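Local structure of extracellular solute-binding protein family 1 (Alicyclobacillus acidocaldarius subsp. acidocaldarius, 4OVJ) at residues Q161-A164 with D165-E168; Q382-A385 with N386-Q389. The protein probably binds an extracellular solute, perhaps a sugar, and hands it to an ABC-type importer, as other family 1 solute-binding proteins do. All blocks are in the same frame, centred on the assembly; numbering follows the deposited sequence.

Contact 1 (161-164 with 165-168) and contact 2 (382-385 with 386-389) each join successive turns of a single helix, 160-174 and 377-392 in that order. Their centres lie 25 Å apart and their nearest atoms about 15 Å, so they do not touch; yet both pack on helix 211-226, contact 1 on Y220 and L224, contact 2 on L214, Y217 and L218. Each is partly buried, with an aromatic residue facing inward. In contact 1 the apolar side is a leucine lying over a tryptophan face, and the exposed side brings only backbone bonds across. Contact 2 sets a phenylalanine against valine and selenomethionine methyls and adds an amide pair and a water bridge at its surface.

Contact 1: Q161-A164 with D165-E168; sequences QQWA and DILE
With chi1 at -175°, the W163 indole swings to the side of the carbonyl carbon, while L167 CG lies beside its own N and anti to the carbonyl carbon; together these torsions bring the leucine fork over one face of the indole, one helical turn on. The evidence for a CH-pi contact is direct: L167 CG sits 4.0 Å from the centroid of the W163 five-membered ring and 13° off its normal. Of the two methyls, L167 CD1 reaches W163 NE1 at 3.7 Å and L167 CD2 reaches W163 CZ2, also at 3.7 Å, near the rim. I166 approaches more loosely and obliquely, its CG2 4.2 Å from W163 CZ3. This is an i to i+4 aromatic-aliphatic pair on the buried side of helix 160-174, in a solute-binding protein of the periplasmic-binding-protein clan. The indole also meets the rings of F148, nearly parallel, and Y153, edge-to-face, and its NE1 is hydrogen-bonded to E179. With an alanine in place of W163, the L167 methyls would probably lose the surface they lie on and E179 its indole N-H partner. Beneath the side chains run regular alpha-helical bonds: L167 N to W163 O is the straightest, 2.8 Å long with an N-H...O angle of 167°, and E168 N reaches A164 O at 3.0 Å. A164 turns its small side chain to Y220 and L224 of helix 211-226, where L167 also touches L224. On the solvent side, Q162 OE1 turns back to accept a hydrogen bond from the backbone N of S159.

Contact 2: Q382-A385 with N386-Q389; sequences QDFA and NMVQ
The F384 ring meets two side chains of the following turn, both obliquely. V388 CG2 comes to 3.5 Å from F384 CE2, and the terminal methyl of M387, a selenomethionine, lies 3.7 Å from F384 CE1; both lie on the same side of the ring plane, M387 CE toward CE1 and V388 CG2 toward CE2. M387 gets there by bending twice, at chi2 (-90°) and again at chi3, which folds CE back toward the phenyl. Outside this turn, the F405 ring meets F384 edge-to-face, and L214 and Y217 of helix 211-226 touch it as well.

The other flat groups are two amides, of Q382 and N386, with planes 42° apart. Q382 NE2 donates to N386 OD1 at 3.0 Å, with an N-H...O angle of 143°. The acceptor lies in the Q382 amide plane, but the donor stands above the N386 carbonyl plane, away from a lone-pair direction. A water continues the polar side: it donates to D383 OD1 at 2.8 Å and accepts a longer bond from N386 ND2 at 3.3 Å. The N386 amide therefore uses both ends, OD1 as acceptor and ND2 as donor, which favours this orientation of the amide, though neither bond is strong in geometry. Main-chain bonds each span one turn, V388 N to F384 O at 2.8 Å and M387 N to D383 O.

The split between apolar and polar sides is what an amphipathic helix has, at least over 382-389: dispersion contacts hold its inner side, whereas the bent amide bond and the water bridge suggest that polar pairing on the outer side is comparatively soft.

Contact 1: Q161-A164 with D165-E168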
loop_
_atom_site.group_PDB
_atom_site.type_symbol
_atom_site.label_atom_id
_atom_site.label_comp_id
_atom_site.label_asym_id
_atom_site.label_seq_id
_atom_site.Cartn_x
_atom_site.Cartn_y
_atom_site.Cartn_z
ATOM N N GLN A 161 -6.172 -8.812 -21.246
ATOM C CA GLN A 161 -7.086 -9.348 -22.262
ATOM C C GLN A 161 -7.657 -10.708 -21.854
ATOM O O GLN A 161 -8.835 -10.988 -22.075
ATOM C CB GLN A 161 -6.411 -9.400 -23.629
ATOM C CG GLN A 161 -6.218 -8.012 -24.251
ATOM C CD GLN A 161 -7.550 -7.395 -24.665
ATOM O OE1 GLN A 161 -8.391 -8.079 -25.249
ATOM N NE2 GLN A 161 -7.764 -6.117 -24.334
ATOM N N GLN A 162 -6.844 -11.552 -21.226
ATOM C CA GLN A 162 -7.363 -12.806 -20.710
ATOM C C GLN A 162 -8.413 -12.562 -19.620
ATOM O O GLN A 162 -9.436 -13.226 -19.571
ATOM C CB GLN A 162 -6.239 -13.677 -20.166
ATOM C CG GLN A 162 -5.293 -14.216 -21.237
ATOM C CD GLN A 162 -4.004 -14.816 -20.675
ATOM O OE1 GLN A 162 -3.597 -14.548 -19.541
ATOM N NE2 GLN A 162 -3.341 -15.616 -21.491
ATOM N N TRP A 163 -8.137 -11.596 -18.756
ATOM C CA TRP A 163 -9.051 -11.205 -17.714
ATOM C C TRP A 163 -10.386 -10.707 -18.278
ATOM O O TRP A 163 -11.440 -11.116 -17.813
ATOM C CB TRP A 163 -8.385 -10.147 -16.830
ATOM C CG TRP A 163 -9.175 -9.748 -15.635
ATOM C CD1 TRP A 163 -9.559 -8.482 -15.308
ATOM C CD2 TRP A 163 -9.657 -10.598 -14.583
ATOM N NE1 TRP A 163 -10.241 -8.488 -14.113
ATOM C CE2 TRP A 163 -10.307 -9.771 -13.643
ATOM C CE3 TRP A 163 -9.580 -11.972 -14.331
ATOM C CZ2 TRP A 163 -10.891 -10.273 -12.491
ATOM C CZ3 TRP A 163 -10.157 -12.468 -13.174
ATOM C CH2 TRP A 163 -10.818 -11.620 -12.279
ATOM N N ALA A 164 -10.342 -9.833 -19.279
ATOM C CA ALA A 164 -11.574 -9.338 -19.911
ATOM C C ALA A 164 -12.418 -10.477 -20.470
ATOM O O ALA A 164 -13.646 -10.480 -20.321
ATOM C CB ALA A 164 -11.251 -8.321 -20.994
ATOM N N ASP A 165 -11.759 -11.486 -21.040
ATOM C CA ASP A 165 -12.471 -12.675 -21.539
ATOM C C ASP A 165 -13.125 -13.457 -20.397
ATOM O O ASP A 165 -14.277 -13.907 -20.498
ATOM C CB ASP A 165 -11.506 -13.576 -22.301
ATOM C CG ASP A 165 -12.204 -14.449 -23.314
ATOM O OD1 ASP A 165 -12.698 -13.903 -24.326
ATOM O OD2 ASP A 165 -12.258 -15.678 -23.101
ATOM N N ILE A 166 -12.392 -13.612 -19.304
ATOM C CA ILE A 166 -12.919 -14.291 -18.122
ATOM C C ILE A 166 -14.125 -13.532 -17.556
ATOM O O ILE A 166 -15.147 -14.137 -17.251
ATOM C CB ILE A 166 -11.829 -14.493 -17.047
ATOM C CG1 ILE A 166 -10.811 -15.539 -17.523
ATOM C CG2 ILE A 166 -12.460 -14.898 -15.732
ATOM C CD1 ILE A 166 -9.450 -15.449 -16.864
ATOM N N LEU A 167 -14.004 -12.212 -17.442
ATOM C CA LEU A 167 -15.097 -11.390 -16.941
ATOM C C LEU A 167 -16.346 -11.554 -17.806
ATOM O O LEU A 167 -17.468 -11.694 -17.288
ATOM C CB LEU A 167 -14.680 -9.917 -16.878
ATOM C CG LEU A 167 -13.583 -9.525 -15.892
ATOM C CD1 LEU A 167 -13.357 -8.023 -15.997
ATOM C CD2 LEU A 167 -13.972 -9.911 -14.475
ATOM N N GLU A 168 -16.160 -11.551 -19.123
ATOM C CA GLU A 168 -17.289 -11.766 -20.033
ATOM C C GLU A 168 -17.969 -13.105 -19.769
ATOM O O GLU A 168 -19.197 -13.178 -19.736
ATOM C CB GLU A 168 -16.853 -11.633 -21.491
ATOM C CG GLU A 168 -16.523 -10.199 -21.886
ATOM C CD GLU A 168 -15.938 -10.069 -23.287
ATOM O OE1 GLU A 168 -16.634 -10.394 -24.268
ATOM O OE2 GLU A 168 -14.779 -9.616 -23.409
#

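Contact 2: Q382-A385 with N386-Q389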
loop_
_atom_site.group_PDB
_atom_site.type_symbol
_atom_site.label_atom_id
_atom_site.label_comp_id
_atom_site.label_asym_id
_atom_site.label_seq_id
_atom_site.Cartn_x
_atom_site.Cartn_y
_atom_site.Cartn_z
ATOM N N GLN A 382 -8.183 13.790 -7.447
ATOM C CA GLN A 382 -9.593 14.154 -7.516
ATOM C C GLN A 382 -9.987 14.535 -8.940
ATOM O O GLN A 382 -11.042 14.112 -9.409
ATOM C CB GLN A 382 -9.950 15.266 -6.512
ATOM C CG GLN A 382 -11.444 15.550 -6.415
ATOM C CD GLN A 382 -12.258 14.324 -6.006
ATOM O OE1 GLN A 382 -12.096 13.807 -4.906
ATOM N NE2 GLN A 382 -13.136 13.857 -6.893
ATOM N N ASP A 383 -9.149 15.322 -9.623
ATOM C CA ASP A 383 -9.402 15.683 -11.026
ATOM C C ASP A 383 -9.478 14.435 -11.909
ATOM O O ASP A 383 -10.300 14.362 -12.820
ATOM C CB ASP A 383 -8.336 16.635 -11.588
ATOM C CG ASP A 383 -8.313 17.988 -10.891
ATOM O OD1 ASP A 383 -9.351 18.395 -10.313
ATOM O OD2 ASP A 383 -7.247 18.659 -10.930
ATOM N N PHE A 384 -8.617 13.453 -11.643
ATOM C CA PHE A 384 -8.644 12.217 -12.413
ATOM C C PHE A 384 -9.965 11.496 -12.221
ATOM O O PHE A 384 -10.618 11.092 -13.192
ATOM C CB PHE A 384 -7.479 11.324 -12.021
ATOM C CG PHE A 384 -7.315 10.119 -12.905
ATOM C CD1 PHE A 384 -6.661 10.225 -14.115
ATOM C CD2 PHE A 384 -7.828 8.887 -12.527
ATOM C CE1 PHE A 384 -6.488 9.120 -14.933
ATOM C CE2 PHE A 384 -7.666 7.778 -13.336
ATOM C CZ PHE A 384 -6.998 7.890 -14.538
ATOM N N ALA A 385 -10.367 11.349 -10.968
ATOM C CA ALA A 385 -11.639 10.698 -10.648
ATOM C C ALA A 385 -12.808 11.409 -11.345
ATOM O O ALA A 385 -13.702 10.773 -11.888
ATOM C CB ALA A 385 -11.844 10.668 -9.147
ATOM N N ASN A 386 -12.775 12.733 -11.367
ATOM C CA ASN A 386 -13.846 13.495 -12.010
ATOM C C ASN A 386 -13.854 13.266 -13.526
ATOM O O ASN A 386 -14.918 13.137 -14.145
ATOM C CB ASN A 386 -13.706 14.981 -11.679
ATOM C CG ASN A 386 -13.992 15.288 -10.214
ATOM O OD1 ASN A 386 -14.516 14.461 -9.477
ATOM N ND2 ASN A 386 -13.648 16.489 -9.791
HETATM N N MSE A 387 -12.664 13.180 -14.123
HETATM C CA MSE A 387 -12.557 12.895 -15.556
HETATM C C MSE A 387 -13.050 11.500 -15.841
HETATM O O MSE A 387 -13.777 11.280 -16.812
HETATM C CB MSE A 387 -11.130 13.089 -16.037
HETATM C CG MSE A 387 -11.010 12.855 -17.533
HETATM SE SE MSE A 387 -10.590 10.953 -17.906
HETATM C CE MSE A 387 -8.791 10.976 -17.192
ATOM N N VAL A 388 -12.657 10.543 -15.010
ATOM C CA VAL A 388 -13.089 9.159 -15.187
ATOM C C VAL A 388 -14.607 9.089 -15.129
ATOM O O VAL A 388 -15.234 8.434 -15.958
ATOM C CB VAL A 388 -12.461 8.225 -14.132
ATOM C CG1 VAL A 388 -13.189 6.886 -14.073
ATOM C CG2 VAL A 388 -10.987 8.029 -14.448
ATOM N N GLN A 389 -15.192 9.777 -14.153
ATOM C CA GLN A 389 -16.643 9.827 -14.012
ATOM C C GLN A 389 -17.310 10.420 -15.264
ATOM O O GLN A 389 -18.313 9.888 -15.734
ATOM C CB GLN A 389 -17.014 10.618 -12.752
ATOM C CG GLN A 389 -18.501 10.718 -12.461
ATOM C CD GLN A 389 -18.776 11.428 -11.148
ATOM O OE1 GLN A 389 -17.895 12.079 -10.583
ATOM N NE2 GLN A 389 -19.998 11.303 -10.651
HETATM O O HOH W 1 -11.758 18.305 -11.714
#